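Local coordinates for uncharacterized protein (Staphylococcus aureus subsp. aureus, PDB 3H04) that is of unknown function but has the alpha/beta-hydrolase fold of the BD-FAE family, so that it is probably a serine hydrolase acting on esters, at residues 66-71 / 163-168; 74-79 / 197-202; 124-129 / 249-254; 46-51 / 62-67. One frame throughout, in Å; residues are numbered along the deposited sequence.

Interaction 1 (66-71 / 163-168); sequences SYRLLP and PVVQDQ
The backbones of Leu-69 and Val-164 are joined by the one direct hydrogen bond between 66-71 and 163-168, two loops of the alpha/beta-hydrolase fold: Leu-69 N donates to Val-164 O at 3.0 Å, and the carbonyl points almost straight at the donor (C=O...N 177°). Two CA-H...O contacts flank it, from Arg-68 CA to the same Val-164 O and from Val-165 CA to Tyr-67 O, the latter at 3.5 Å.

Water fills in where the backbones part. Val-165 O accepts from two waters; one of these also accepts from Tyr-67 N, and the other is bonded to Ser-66 OG at 3.0 Å. A third water accepts from Val-164 N and lies 2.7 Å from Leu-69 O, to which it probably donates.

Apolar contacts close the sides. The Arg-68 chain runs alongside the ring of Pro-163, with CD 3.6 Å from Pro-163 CB; a bend at chi3 (-75°) then turns the guanidinium, which forms salt bridges to Asp-12 and Asp-81. Leu-69 CD1 meets Val-164 CG2 at 4.0 Å, while Val-165 CB rests 3.9 Å from Ser-66 CB; Val-165 also packs on Leu-16 and Pro-17 of strand 15-21.

Backbone N-H, C=O and CA-H groups and bridging waters, with apolar side chains along the flanks, thus join the loop after strand 60-65, whose Tyr-67 stacks on His-36, to the loop before helix 173-182.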
loop_
_atom_site.group_PDB
_atom_site.type_symbol
_atom_site.label_atom_id
_atom_site.label_comp_id
_atom_site.label_asym_id
_atom_site.label_seq_id
_atom_site.Cartn_x
_atom_site.Cartn_y
_atom_site.Cartn_z
ATOM N N SER A 66 -8.684 -4.456 -4.132
ATOM C CA SER A 66 -9.200 -3.108 -4.346
ATOM C C SER A 66 -9.874 -2.592 -3.095
ATOM O O SER A 66 -10.316 -3.385 -2.241
ATOM C CB SER A 66 -10.157 -3.111 -5.531
ATOM O OG SER A 66 -9.388 -3.415 -6.715
ATOM N N TYR A 67 -9.909 -1.261 -2.968
ATOM C CA TYR A 67 -10.620 -0.602 -1.882
ATOM C C TYR A 67 -11.148 0.725 -2.425
ATOM O O TYR A 67 -10.585 1.262 -3.371
ATOM C CB TYR A 67 -9.687 -0.355 -0.684
ATOM C CG TYR A 67 -8.427 0.361 -1.056
ATOM C CD1 TYR A 67 -8.370 1.759 -1.029
ATOM C CD2 TYR A 67 -7.285 -0.326 -1.421
ATOM C CE1 TYR A 67 -7.195 2.430 -1.377
ATOM C CE2 TYR A 67 -6.098 0.338 -1.755
ATOM C CZ TYR A 67 -6.078 1.716 -1.720
ATOM O OH TYR A 67 -4.951 2.375 -2.093
ATOM N N ARG A 68 -12.200 1.252 -1.797
ATOM C CA ARG A 68 -12.750 2.555 -2.189
ATOM C C ARG A 68 -11.778 3.681 -1.802
ATOM O O ARG A 68 -11.113 3.651 -0.778
ATOM C CB ARG A 68 -14.166 2.714 -1.621
ATOM C CG ARG A 68 -15.213 1.916 -2.422
ATOM C CD ARG A 68 -16.581 1.909 -1.742
ATOM N NE ARG A 68 -16.626 1.015 -0.591
ATOM C CZ ARG A 68 -17.731 0.798 0.115
ATOM N NH1 ARG A 68 -18.868 1.440 -0.193
ATOM N NH2 ARG A 68 -17.707 -0.036 1.129
ATOM N N LEU A 69 -11.655 4.675 -2.654
ATOM C CA LEU A 69 -10.697 5.726 -2.433
ATOM C C LEU A 69 -11.224 6.928 -1.677
ATOM O O LEU A 69 -12.436 7.260 -1.731
ATOM C CB LEU A 69 -10.172 6.180 -3.794
ATOM C CG LEU A 69 -9.544 5.087 -4.667
ATOM C CD1 LEU A 69 -9.336 5.567 -6.142
ATOM C CD2 LEU A 69 -8.265 4.468 -4.079
ATOM N N LEU A 70 -10.301 7.632 -1.014
ATOM C CA LEU A 70 -10.589 9.005 -0.570
ATOM C C LEU A 70 -10.683 9.919 -1.795
ATOM O O LEU A 70 -10.047 9.661 -2.786
ATOM C CB LEU A 70 -9.527 9.532 0.373
ATOM C CG LEU A 70 -9.013 8.709 1.547
ATOM C CD1 LEU A 70 -7.754 9.441 1.997
ATOM C CD2 LEU A 70 -10.034 8.610 2.635
ATOM N N PRO A 71 -11.461 11.017 -1.719
ATOM C CA PRO A 71 -12.188 11.498 -0.549
ATOM C C PRO A 71 -13.655 11.080 -0.498
ATOM O O PRO A 71 -14.381 11.532 0.370
ATOM C CB PRO A 71 -12.088 13.009 -0.731
ATOM C CG PRO A 71 -12.257 13.174 -2.228
ATOM C CD PRO A 71 -11.417 12.032 -2.788
ATOM N N PRO A 163 -18.407 6.526 -4.748
ATOM C CA PRO A 163 -17.036 5.968 -4.561
ATOM C C PRO A 163 -16.581 5.095 -5.689
ATOM O O PRO A 163 -17.405 4.426 -6.304
ATOM C CB PRO A 163 -17.178 5.130 -3.283
ATOM C CG PRO A 163 -18.361 5.737 -2.551
ATOM C CD PRO A 163 -19.307 6.104 -3.652
ATOM N N VAL A 164 -15.255 5.059 -5.902
ATOM C CA VAL A 164 -14.600 4.324 -6.940
ATOM C C VAL A 164 -13.475 3.494 -6.323
ATOM O O VAL A 164 -12.992 3.817 -5.246
ATOM C CB VAL A 164 -13.989 5.288 -8.037
ATOM C CG1 VAL A 164 -15.125 5.912 -8.901
ATOM C CG2 VAL A 164 -13.081 6.339 -7.426
ATOM N N VAL A 165 -13.058 2.428 -7.002
ATOM C CA VAL A 165 -11.877 1.683 -6.562
ATOM C C VAL A 165 -10.659 1.913 -7.452
ATOM O O VAL A 165 -9.603 1.386 -7.168
ATOM C CB VAL A 165 -12.115 0.157 -6.428
ATOM C CG1 VAL A 165 -13.292 -0.120 -5.530
ATOM C CG2 VAL A 165 -12.332 -0.483 -7.812
ATOM N N GLN A 166 -10.809 2.725 -8.479
ATOM C CA GLN A 166 -9.718 3.101 -9.326
ATOM C C GLN A 166 -10.049 4.447 -9.986
ATOM O O GLN A 166 -11.207 4.885 -10.004
ATOM C CB GLN A 166 -9.426 2.013 -10.364
ATOM C CG GLN A 166 -10.562 1.830 -11.378
ATOM C CD GLN A 166 -10.223 0.837 -12.486
ATOM O OE1 GLN A 166 -9.092 0.731 -12.925
ATOM N NE2 GLN A 166 -11.212 0.119 -12.934
ATOM N N ASP A 167 -9.031 5.106 -10.497
ATOM C CA ASP A 167 -9.224 6.404 -11.144
ATOM C C ASP A 167 -10.320 6.294 -12.177
ATOM O O ASP A 167 -10.317 5.370 -13.025
ATOM C CB ASP A 167 -7.938 6.910 -11.864
ATOM C CG ASP A 167 -6.772 7.091 -10.946
ATOM O OD1 ASP A 167 -6.946 7.088 -9.715
ATOM O OD2 ASP A 167 -5.635 7.146 -11.464
ATOM N N GLN A 168 -11.272 7.225 -12.104
ATOM C CA GLN A 168 -12.334 7.375 -13.107
ATOM C C GLN A 168 -11.987 8.409 -14.192
ATOM O O GLN A 168 -12.679 8.526 -15.221
ATOM C CB GLN A 168 -13.690 7.676 -12.404
ATOM C CG GLN A 168 -14.048 9.133 -12.129
ATOM C CD GLN A 168 -13.172 9.794 -11.095
ATOM O OE1 GLN A 168 -12.354 9.148 -10.398
ATOM N NE2 GLN A 168 -13.335 11.119 -10.981
HETATM O O HOH W 1 -8.326 -1.064 -8.246
HETATM O O HOH W 2 -8.408 0.570 -4.822
HETATM O O HOH W 3 -13.892 6.829 -4.018
#

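Interaction 2 (74-79 / 197-202); sequences SLDCII and SKYNIA
Asp-76, in the first turn of helix 75-91 of this alpha/beta-hydrolase fold, takes two donors from the loop 197-202 on a single oxygen. Tyr-199 OH gives its proton to Asp-76 OD1 at 2.5 Å, on the syn side and 16° out of the carboxylate plane. Lys-198 NZ reaches the same OD1 from above that plane at 3.2 Å, completing a salt bridge.

Beside this polar pair, Leu-75 CD2 packs 3.7 Å from Tyr-199 CD1, and Ile-79 CD1 comes to the edge of the ring near the same carbon. The lysine chain is fully extended, with CG anti to its backbone N (chi1 -173°), and its CB lies over one face of the tyrosine ring.

Further out, Ser-74 N-caps the helix, its OG accepting weakly from Asp-76 N and Cys-77 N, while Arg-115 and Tyr-108 bond to carbonyls of the loop. A water accepts from Lys-198 NZ at 2.6 Å and donates to Asp-76 O at 2.8 Å.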
loop_
_atom_site.group_PDB
_atom_site.type_symbol
_atom_site.label_atom_id
_atom_site.label_comp_id
_atom_site.label_asym_id
_atom_site.label_seq_id
_atom_site.Cartn_x
_atom_site.Cartn_y
_atom_site.Cartn_z
ATOM N N SER A 74 -14.187 7.581 3.674
ATOM C CA SER A 74 -13.165 7.903 4.659
ATOM C C SER A 74 -12.129 6.758 4.815
ATOM O O SER A 74 -12.298 5.647 4.309
ATOM C CB SER A 74 -13.810 8.155 6.029
ATOM O OG SER A 74 -14.124 6.901 6.645
ATOM N N LEU A 75 -11.061 7.027 5.554
ATOM C CA LEU A 75 -10.087 5.987 5.853
ATOM C C LEU A 75 -10.702 4.822 6.664
ATOM O O LEU A 75 -10.248 3.692 6.543
ATOM C CB LEU A 75 -8.879 6.553 6.610
ATOM C CG LEU A 75 -7.773 5.593 7.051
ATOM C CD1 LEU A 75 -7.106 4.873 5.851
ATOM C CD2 LEU A 75 -6.686 6.304 7.844
ATOM N N ASP A 76 -11.747 5.076 7.465
ATOM C CA ASP A 76 -12.397 3.985 8.186
ATOM C C ASP A 76 -13.016 3.012 7.183
ATOM O O ASP A 76 -12.933 1.802 7.361
ATOM C CB ASP A 76 -13.489 4.457 9.171
ATOM C CG ASP A 76 -12.919 5.052 10.461
ATOM O OD1 ASP A 76 -11.862 4.610 10.964
ATOM O OD2 ASP A 76 -13.560 5.990 10.967
ATOM N N CYS A 77 -13.641 3.557 6.147
ATOM C CA CYS A 77 -14.153 2.748 5.054
ATOM C C CYS A 77 -13.049 1.981 4.276
ATOM O O CYS A 77 -13.259 0.826 3.939
ATOM C CB CYS A 77 -14.965 3.619 4.142
ATOM S SG CYS A 77 -15.810 2.746 2.806
ATOM N N ILE A 78 -11.908 2.639 3.982
ATOM C CA ILE A 78 -10.791 1.995 3.335
ATOM C C ILE A 78 -10.335 0.745 4.124
ATOM O O ILE A 78 -10.191 -0.349 3.570
ATOM C CB ILE A 78 -9.617 2.988 3.125
ATOM C CG1 ILE A 78 -10.027 4.063 2.082
ATOM C CG2 ILE A 78 -8.265 2.180 2.746
ATOM C CD1 ILE A 78 -8.906 5.046 1.712
ATOM N N ILE A 79 -10.144 0.919 5.425
ATOM C CA ILE A 79 -9.690 -0.153 6.288
ATOM C C ILE A 79 -10.723 -1.270 6.307
ATOM O O ILE A 79 -10.376 -2.459 6.234
ATOM C CB ILE A 79 -9.379 0.363 7.686
ATOM C CG1 ILE A 79 -8.157 1.319 7.581
ATOM C CG2 ILE A 79 -9.113 -0.803 8.674
ATOM C CD1 ILE A 79 -7.849 2.064 8.875
ATOM N N SER A 197 -4.902 5.004 18.006
ATOM C CA SER A 197 -3.990 3.847 17.769
ATOM C C SER A 197 -4.477 2.936 16.664
ATOM O O SER A 197 -3.687 2.201 16.071
ATOM C CB SER A 197 -3.754 3.032 19.052
ATOM O OG SER A 197 -4.943 2.364 19.415
ATOM N N LYS A 198 -5.760 3.014 16.330
ATOM C CA LYS A 198 -6.250 2.345 15.121
ATOM C C LYS A 198 -5.403 2.639 13.874
ATOM O O LYS A 198 -5.149 1.733 13.065
ATOM C CB LYS A 198 -7.695 2.722 14.860
ATOM C CG LYS A 198 -8.317 1.950 13.726
ATOM C CD LYS A 198 -9.760 2.286 13.502
ATOM C CE LYS A 198 -10.303 1.498 12.313
ATOM N NZ LYS A 198 -11.779 1.708 12.220
ATOM N N TYR A 199 -4.985 3.891 13.712
ATOM C CA TYR A 199 -4.327 4.352 12.484
ATOM C C TYR A 199 -2.799 4.516 12.599
ATOM O O TYR A 199 -2.168 4.916 11.630
ATOM C CB TYR A 199 -4.929 5.701 12.041
ATOM C CG TYR A 199 -6.442 5.779 12.168
ATOM C CD1 TYR A 199 -7.278 5.060 11.320
ATOM C CD2 TYR A 199 -7.024 6.556 13.165
ATOM C CE1 TYR A 199 -8.683 5.160 11.441
ATOM C CE2 TYR A 199 -8.414 6.633 13.330
ATOM C CZ TYR A 199 -9.229 5.934 12.466
ATOM O OH TYR A 199 -10.582 6.014 12.654
ATOM N N ASN A 200 -2.249 4.200 13.765
ATOM C CA ASN A 200 -0.862 4.454 14.142
ATOM C C ASN A 200 -0.374 3.227 14.900
ATOM O O ASN A 200 -0.818 2.973 16.053
ATOM C CB ASN A 200 -0.793 5.705 15.000
ATOM C CG ASN A 200 -1.359 6.868 14.288
ATOM O OD1 ASN A 200 -2.529 7.261 14.508
ATOM N ND2 ASN A 200 -0.604 7.369 13.317
ATOM N N ILE A 201 0.506 2.445 14.281
ATOM C CA ILE A 201 0.882 1.149 14.884
ATOM C C ILE A 201 1.814 1.397 16.057
ATOM O O ILE A 201 2.914 1.938 15.872
ATOM C CB ILE A 201 1.495 0.179 13.855
ATOM C CG1 ILE A 201 0.527 -0.101 12.733
ATOM C CG2 ILE A 201 1.834 -1.175 14.489
ATOM C CD1 ILE A 201 1.144 -0.985 11.624
ATOM N N ALA A 202 1.371 1.042 17.272
ATOM C CA ALA A 202 2.130 1.314 18.489
ATOM C C ALA A 202 3.448 0.519 18.547
ATOM O O ALA A 202 3.555 -0.538 17.927
ATOM C CB ALA A 202 1.288 1.003 19.758
HETATM O O HOH W 4 -12.628 0.753 9.953
#

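Interaction 3 (124-129 / 249-254); sequences DFYGYS and DFDRRP
Tyr-126 packs against the type I turn Asp-249 to Arg-252, meeting Asp-249, Phe-250 and Asp-251. Its hydroxyl donates at 2.5 Å to Asp-251 OD1, which accepts through its syn lone pair, with ring and carboxylate planes 71° apart. Asp-249 CA sits over a face of the ring, 4.0 Å from the centroid, in a CH-pi contact.

CE2 of Phe-250 lies at the edge of the Tyr-126 ring, 3.6 Å from Tyr-126 CD2; the planes are 86° apart and the rings meet obliquely. The same phenyl lays CZ over one face of Phe-125, toward the rim of that ring, with CZ 4.0 Å from Phe-125 CE2. A chi1 of 61° sets the Phe-250 ring between its own backbone N and carbonyl carbon, where it can reach both partners. Asp-251 OD2 lies at the edge of Phe-125, 3.6 Å from CD2, and also binds Arg-103 and Tyr-262.

Within the turn, Arg-252 holds Asp-249 side-on through NE and NH2; Asp-124 OD1 accepts from Gly-127 N, an Asx motif at the end of strand 121-125.

Tyr-126 also touches Ser-104, Asp-220 and His-248, a probable catalytic triad. The contact therefore joins an aromatic cluster to a buried carboxylate whose negative charge Arg-103 probably offsets, and ties the loop after His-248 to the strand end beside the putative active site.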
loop_
_atom_site.group_PDB
_atom_site.type_symbol
_atom_site.label_atom_id
_atom_site.label_comp_id
_atom_site.label_asym_id
_atom_site.label_seq_id
_atom_site.Cartn_x
_atom_site.Cartn_y
_atom_site.Cartn_z
ATOM N N ASP A 124 7.149 -4.035 2.337
ATOM C CA ASP A 124 6.839 -2.605 2.524
ATOM C C ASP A 124 7.727 -1.825 1.601
ATOM O O ASP A 124 8.925 -1.638 1.881
ATOM C CB ASP A 124 7.101 -2.216 3.988
ATOM C CG ASP A 124 7.139 -0.708 4.253
ATOM O OD1 ASP A 124 6.742 0.129 3.405
ATOM O OD2 ASP A 124 7.634 -0.369 5.377
ATOM N N PHE A 125 7.154 -1.399 0.465
ATOM C CA PHE A 125 7.878 -0.529 -0.459
ATOM C C PHE A 125 7.455 0.917 -0.161
ATOM O O PHE A 125 6.288 1.281 -0.355
ATOM C CB PHE A 125 7.574 -0.864 -1.913
ATOM C CG PHE A 125 8.398 -1.976 -2.508
ATOM C CD1 PHE A 125 9.077 -2.931 -1.727
ATOM C CD2 PHE A 125 8.477 -2.074 -3.889
ATOM C CE1 PHE A 125 9.805 -3.989 -2.341
ATOM C CE2 PHE A 125 9.183 -3.069 -4.478
ATOM C CZ PHE A 125 9.857 -4.041 -3.720
ATOM N N TYR A 126 8.391 1.705 0.381
ATOM C CA TYR A 126 8.230 3.130 0.625
ATOM C C TYR A 126 6.904 3.575 1.262
ATOM O O TYR A 126 6.293 4.579 0.839
ATOM C CB TYR A 126 8.552 3.977 -0.598
ATOM C CG TYR A 126 8.092 3.433 -1.936
ATOM C CD1 TYR A 126 6.788 3.660 -2.390
ATOM C CD2 TYR A 126 8.919 2.627 -2.698
ATOM C CE1 TYR A 126 6.314 3.136 -3.631
ATOM C CE2 TYR A 126 8.463 2.125 -3.947
ATOM C CZ TYR A 126 7.176 2.393 -4.400
ATOM O OH TYR A 126 6.721 1.871 -5.582
ATOM N N GLY A 127 6.496 2.824 2.277
ATOM C CA GLY A 127 5.310 3.106 3.062
ATOM C C GLY A 127 5.675 3.621 4.469
ATOM O O GLY A 127 6.768 4.181 4.724
ATOM N N TYR A 128 4.722 3.427 5.353
ATOM C CA TYR A 128 4.731 4.020 6.664
ATOM C C TYR A 128 3.772 3.248 7.538
ATOM O O TYR A 128 2.884 2.599 7.028
ATOM C CB TYR A 128 4.285 5.484 6.595
ATOM C CG TYR A 128 3.084 5.781 5.719
ATOM C CD1 TYR A 128 1.807 5.843 6.260
ATOM C CD2 TYR A 128 3.226 5.959 4.336
ATOM C CE1 TYR A 128 0.694 6.115 5.459
ATOM C CE2 TYR A 128 2.099 6.266 3.510
ATOM C CZ TYR A 128 0.859 6.350 4.101
ATOM O OH TYR A 128 -0.240 6.596 3.355
ATOM N N SER A 129 3.941 3.363 8.851
ATOM C CA SER A 129 3.127 2.630 9.848
ATOM C C SER A 129 2.174 3.543 10.649
ATOM O O SER A 129 1.555 3.126 11.641
ATOM C CB SER A 129 4.085 1.943 10.823
ATOM O OG SER A 129 4.843 2.895 11.597
ATOM N N ASP A 249 8.837 6.222 -5.874
ATOM C CA ASP A 249 8.615 4.923 -6.535
ATOM C C ASP A 249 9.787 4.560 -7.466
ATOM O O ASP A 249 9.755 4.705 -8.709
ATOM C CB ASP A 249 7.214 4.845 -7.184
ATOM C CG ASP A 249 6.923 6.012 -8.135
ATOM O OD1 ASP A 249 7.449 7.132 -7.884
ATOM O OD2 ASP A 249 6.214 5.785 -9.154
ATOM N N PHE A 250 10.847 4.087 -6.825
ATOM C CA PHE A 250 12.097 3.767 -7.524
ATOM C C PHE A 250 11.902 2.673 -8.588
ATOM O O PHE A 250 12.729 2.547 -9.489
ATOM C CB PHE A 250 13.176 3.279 -6.523
ATOM C CG PHE A 250 12.796 2.012 -5.777
ATOM C CD1 PHE A 250 13.023 0.740 -6.340
ATOM C CD2 PHE A 250 12.236 2.073 -4.518
ATOM C CE1 PHE A 250 12.649 -0.413 -5.670
ATOM C CE2 PHE A 250 11.858 0.907 -3.839
ATOM C CZ PHE A 250 12.053 -0.329 -4.409
ATOM N N ASP A 251 10.822 1.897 -8.425
ATOM C CA ASP A 251 10.434 0.799 -9.307
ATOM C C ASP A 251 9.399 1.192 -10.339
ATOM O O ASP A 251 8.785 0.334 -10.962
ATOM C CB ASP A 251 9.904 -0.380 -8.480
ATOM C CG ASP A 251 8.649 -0.023 -7.651
ATOM O OD1 ASP A 251 8.429 1.174 -7.296
ATOM O OD2 ASP A 251 7.925 -0.976 -7.296
ATOM N N ARG A 252 9.196 2.476 -10.541
ATOM C CA ARG A 252 8.266 2.909 -11.588
ATOM C C ARG A 252 8.573 2.186 -12.925
ATOM O O ARG A 252 7.640 1.733 -13.612
ATOM C CB ARG A 252 8.337 4.409 -11.757
ATOM C CG ARG A 252 7.479 4.938 -12.844
ATOM C CD ARG A 252 7.642 6.411 -12.931
ATOM N NE ARG A 252 7.368 7.083 -11.651
ATOM C CZ ARG A 252 7.545 8.383 -11.479
ATOM N NH1 ARG A 252 7.941 9.129 -12.526
ATOM N NH2 ARG A 252 7.311 8.941 -10.291
ATOM N N ARG A 253 9.858 2.061 -13.285
ATOM C CA ARG A 253 10.288 1.238 -14.442
ATOM C C ARG A 253 11.109 0.008 -14.069
ATOM O O ARG A 253 11.937 0.044 -13.155
ATOM C CB ARG A 253 11.095 2.084 -15.401
ATOM C CG ARG A 253 10.286 3.223 -15.936
ATOM C CD ARG A 253 11.099 4.409 -16.243
ATOM N NE ARG A 253 11.809 4.207 -17.486
ATOM C CZ ARG A 253 11.677 4.941 -18.585
ATOM N NH1 ARG A 253 10.859 5.985 -18.638
ATOM N NH2 ARG A 253 12.422 4.634 -19.641
ATOM N N PRO A 254 10.935 -1.084 -14.805
ATOM C CA PRO A 254 11.621 -2.304 -14.392
ATOM C C PRO A 254 13.111 -2.308 -14.721
ATOM O O PRO A 254 13.605 -3.216 -15.435
ATOM C CB PRO A 254 10.836 -3.405 -15.131
ATOM C CG PRO A 254 9.858 -2.702 -16.028
ATOM C CD PRO A 254 10.149 -1.271 -16.035
#

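Interaction 4 (46-51 / 62-67); sequences NDLSPQ and LIQLSY
Leu-62 and Gln-64 extend from strand 60-65 to meet Leu-48 and Asn-46 in the loop that precedes helix 50-56. Leu-62 comes first: its CD2 lies 3.8 Å from Leu-48 CD1, a methyl-to-methyl contact in which the two side chains are set at a slant. CG of Leu-62 is anti to the backbone N (chi1 -176°), which carries the branch out to this neighbour.

Two residues on, along the same face of the strand, Gln-64 reaches out with its chain extended beyond CG. Its amide nitrogen does the touching: NE2 is 3.7 Å from Asn-46 CA and 4.2 Å from Leu-48 CD1, so a polar end borders both backbone and methyl. No direct hydrogen bond joins the two segments here. Instead Gln-64 NE2 donates to Ala-45 O, just ahead of Asn-46, and to a water at 2.8 Å that in turn donates to Leu-48 O at 3.3 Å. The buried amide is thus tied to the loop at two points, one direct and one through water, which probably limits its rotation.

The contact belongs to the beta-alpha-beta unit of strand 30-35, helix 50-56 and strand 60-65. Strand 60-65 runs between strand 30-35, parallel to it, and strand 15-21, antiparallel; Leu-48 also packs on Tyr-34 of the former, and Gln-64 on Thr-19 and Ile-21 of the latter.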
loop_
_atom_site.group_PDB
_atom_site.type_symbol
_atom_site.label_atom_id
_atom_site.label_comp_id
_atom_site.label_asym_id
_atom_site.label_seq_id
_atom_site.Cartn_x
_atom_site.Cartn_y
_atom_site.Cartn_z
ATOM N N ASN A 46 -4.175 -3.092 -10.555
ATOM C CA ASN A 46 -3.286 -3.690 -11.556
ATOM C C ASN A 46 -2.209 -2.722 -12.080
ATOM O O ASN A 46 -2.087 -2.548 -13.294
ATOM C CB ASN A 46 -4.071 -4.291 -12.741
ATOM C CG ASN A 46 -4.889 -3.252 -13.487
ATOM O OD1 ASN A 46 -5.264 -2.210 -12.919
ATOM N ND2 ASN A 46 -5.179 -3.520 -14.748
ATOM N N ASP A 47 -1.439 -2.116 -11.166
ATOM C CA ASP A 47 -0.415 -1.115 -11.515
ATOM C C ASP A 47 1.006 -1.653 -11.448
ATOM O O ASP A 47 1.943 -0.894 -11.695
ATOM C CB ASP A 47 -0.510 0.170 -10.664
ATOM C CG ASP A 47 -0.149 -0.045 -9.178
ATOM O OD1 ASP A 47 -0.019 -1.211 -8.729
ATOM O OD2 ASP A 47 0.003 0.968 -8.468
ATOM N N LEU A 48 1.168 -2.953 -11.177
ATOM C CA LEU A 48 2.482 -3.601 -11.136
ATOM C C LEU A 48 2.963 -3.923 -12.565
ATOM O O LEU A 48 2.194 -4.476 -13.338
ATOM C CB LEU A 48 2.426 -4.937 -10.369
ATOM C CG LEU A 48 2.450 -4.852 -8.848
ATOM C CD1 LEU A 48 2.331 -6.240 -8.277
ATOM C CD2 LEU A 48 3.768 -4.151 -8.368
ATOM N N SER A 49 4.222 -3.638 -12.900
ATOM C CA SER A 49 4.769 -4.093 -14.210
ATOM C C SER A 49 4.681 -5.609 -14.349
ATOM O O SER A 49 4.942 -6.351 -13.396
ATOM C CB SER A 49 6.229 -3.685 -14.456
ATOM O OG SER A 49 6.490 -2.358 -13.972
ATOM N N PRO A 50 4.373 -6.079 -15.565
ATOM C CA PRO A 50 4.397 -7.512 -15.879
ATOM C C PRO A 50 5.674 -8.204 -15.410
ATOM O O PRO A 50 5.642 -9.367 -14.962
ATOM C CB PRO A 50 4.346 -7.522 -17.422
ATOM C CG PRO A 50 3.648 -6.255 -17.769
ATOM C CD PRO A 50 4.068 -5.252 -16.748
ATOM N N GLN A 51 6.795 -7.503 -15.527
ATOM C CA GLN A 51 8.093 -8.081 -15.139
ATOM C C GLN A 51 8.145 -8.401 -13.641
ATOM O O GLN A 51 8.709 -9.434 -13.246
ATOM C CB GLN A 51 9.261 -7.152 -15.535
ATOM C CG GLN A 51 9.461 -7.128 -17.025
ATOM C CD GLN A 51 10.225 -5.918 -17.503
ATOM O OE1 GLN A 51 9.665 -5.068 -18.193
ATOM N NE2 GLN A 51 11.502 -5.826 -17.141
ATOM N N LEU A 62 -0.352 -14.224 -6.567
ATOM C CA LEU A 62 -0.398 -12.786 -6.393
ATOM C C LEU A 62 -1.855 -12.345 -6.491
ATOM O O LEU A 62 -2.496 -12.592 -7.493
ATOM C CB LEU A 62 0.444 -12.058 -7.455
ATOM C CG LEU A 62 0.509 -10.539 -7.258
ATOM C CD1 LEU A 62 1.188 -10.220 -5.921
ATOM C CD2 LEU A 62 1.262 -9.905 -8.424
ATOM N N ILE A 63 -2.368 -11.733 -5.432
ATOM C CA ILE A 63 -3.770 -11.313 -5.392
ATOM C C ILE A 63 -3.852 -9.796 -5.297
ATOM O O ILE A 63 -3.401 -9.236 -4.320
ATOM C CB ILE A 63 -4.481 -11.939 -4.218
ATOM C CG1 ILE A 63 -4.288 -13.448 -4.238
ATOM C CG2 ILE A 63 -5.995 -11.595 -4.292
ATOM C CD1 ILE A 63 -3.232 -14.031 -3.307
ATOM N N GLN A 64 -4.408 -9.127 -6.298
ATOM C CA GLN A 64 -4.394 -7.670 -6.321
ATOM C C GLN A 64 -5.718 -7.117 -5.813
ATOM O O GLN A 64 -6.745 -7.276 -6.483
ATOM C CB GLN A 64 -4.007 -7.223 -7.734
ATOM C CG GLN A 64 -2.659 -7.841 -8.014
ATOM C CD GLN A 64 -2.054 -7.530 -9.326
ATOM O OE1 GLN A 64 -1.859 -8.447 -10.116
ATOM N NE2 GLN A 64 -1.650 -6.268 -9.547
ATOM N N LEU A 65 -5.738 -6.557 -4.612
ATOM C CA LEU A 65 -7.027 -6.170 -4.041
ATOM C C LEU A 65 -7.405 -4.749 -4.304
ATOM O O LEU A 65 -6.581 -3.946 -4.677
ATOM C CB LEU A 65 -7.176 -6.479 -2.530
ATOM C CG LEU A 65 -6.465 -5.769 -1.416
ATOM C CD1 LEU A 65 -6.882 -4.337 -1.221
ATOM C CD2 LEU A 65 -6.671 -6.637 -0.065
ATOM N N SER A 66 -8.684 -4.456 -4.132
ATOM C CA SER A 66 -9.200 -3.108 -4.346
ATOM C C SER A 66 -9.874 -2.592 -3.095
ATOM O O SER A 66 -10.316 -3.385 -2.241
ATOM C CB SER A 66 -10.157 -3.111 -5.531
ATOM O OG SER A 66 -9.388 -3.415 -6.715
ATOM N N TYR A 67 -9.909 -1.261 -2.968
ATOM C CA TYR A 67 -10.620 -0.602 -1.882
ATOM C C TYR A 67 -11.148 0.725 -2.425
ATOM O O TYR A 67 -10.585 1.262 -3.371
ATOM C CB TYR A 67 -9.687 -0.355 -0.684
ATOM C CG TYR A 67 -8.427 0.361 -1.056
ATOM C CD1 TYR A 67 -8.370 1.759 -1.029
ATOM C CD2 TYR A 67 -7.285 -0.326 -1.421
ATOM C CE1 TYR A 67 -7.195 2.430 -1.377
ATOM C CE2 TYR A 67 -6.098 0.338 -1.755
ATOM C CZ TYR A 67 -6.078 1.716 -1.720
ATOM O OH TYR A 67 -4.951 2.375 -2.093
HETATM O O HOH W 5 -0.668 -5.387 -12.036
#

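Interactions 2, 3 and 4 are mostly buried, whereas interaction 1 is only partly so and relies most on backbone and water. Interaction 4 is the smallest and has no direct hydrogen bond across it; one of its segments lies on a strand of the sheet. Interaction 3 reaches the same sheet farther across, with aromatic rings and a charged network beside the putative active site. Interaction 2 holds helix 75-91 by a carboxylate at its start. Ser-66 and Tyr-67 belong to interactions 1 and 4 but make contact only in interaction 1. Leu-70 packs on Leu-75 and Ile-78, joining interactions 1 and 2; Pro-254 meets Gln-51 between interactions 3 and 4; Ile-201 N probably bonds to Ser-129 O between interactions 2 and 3.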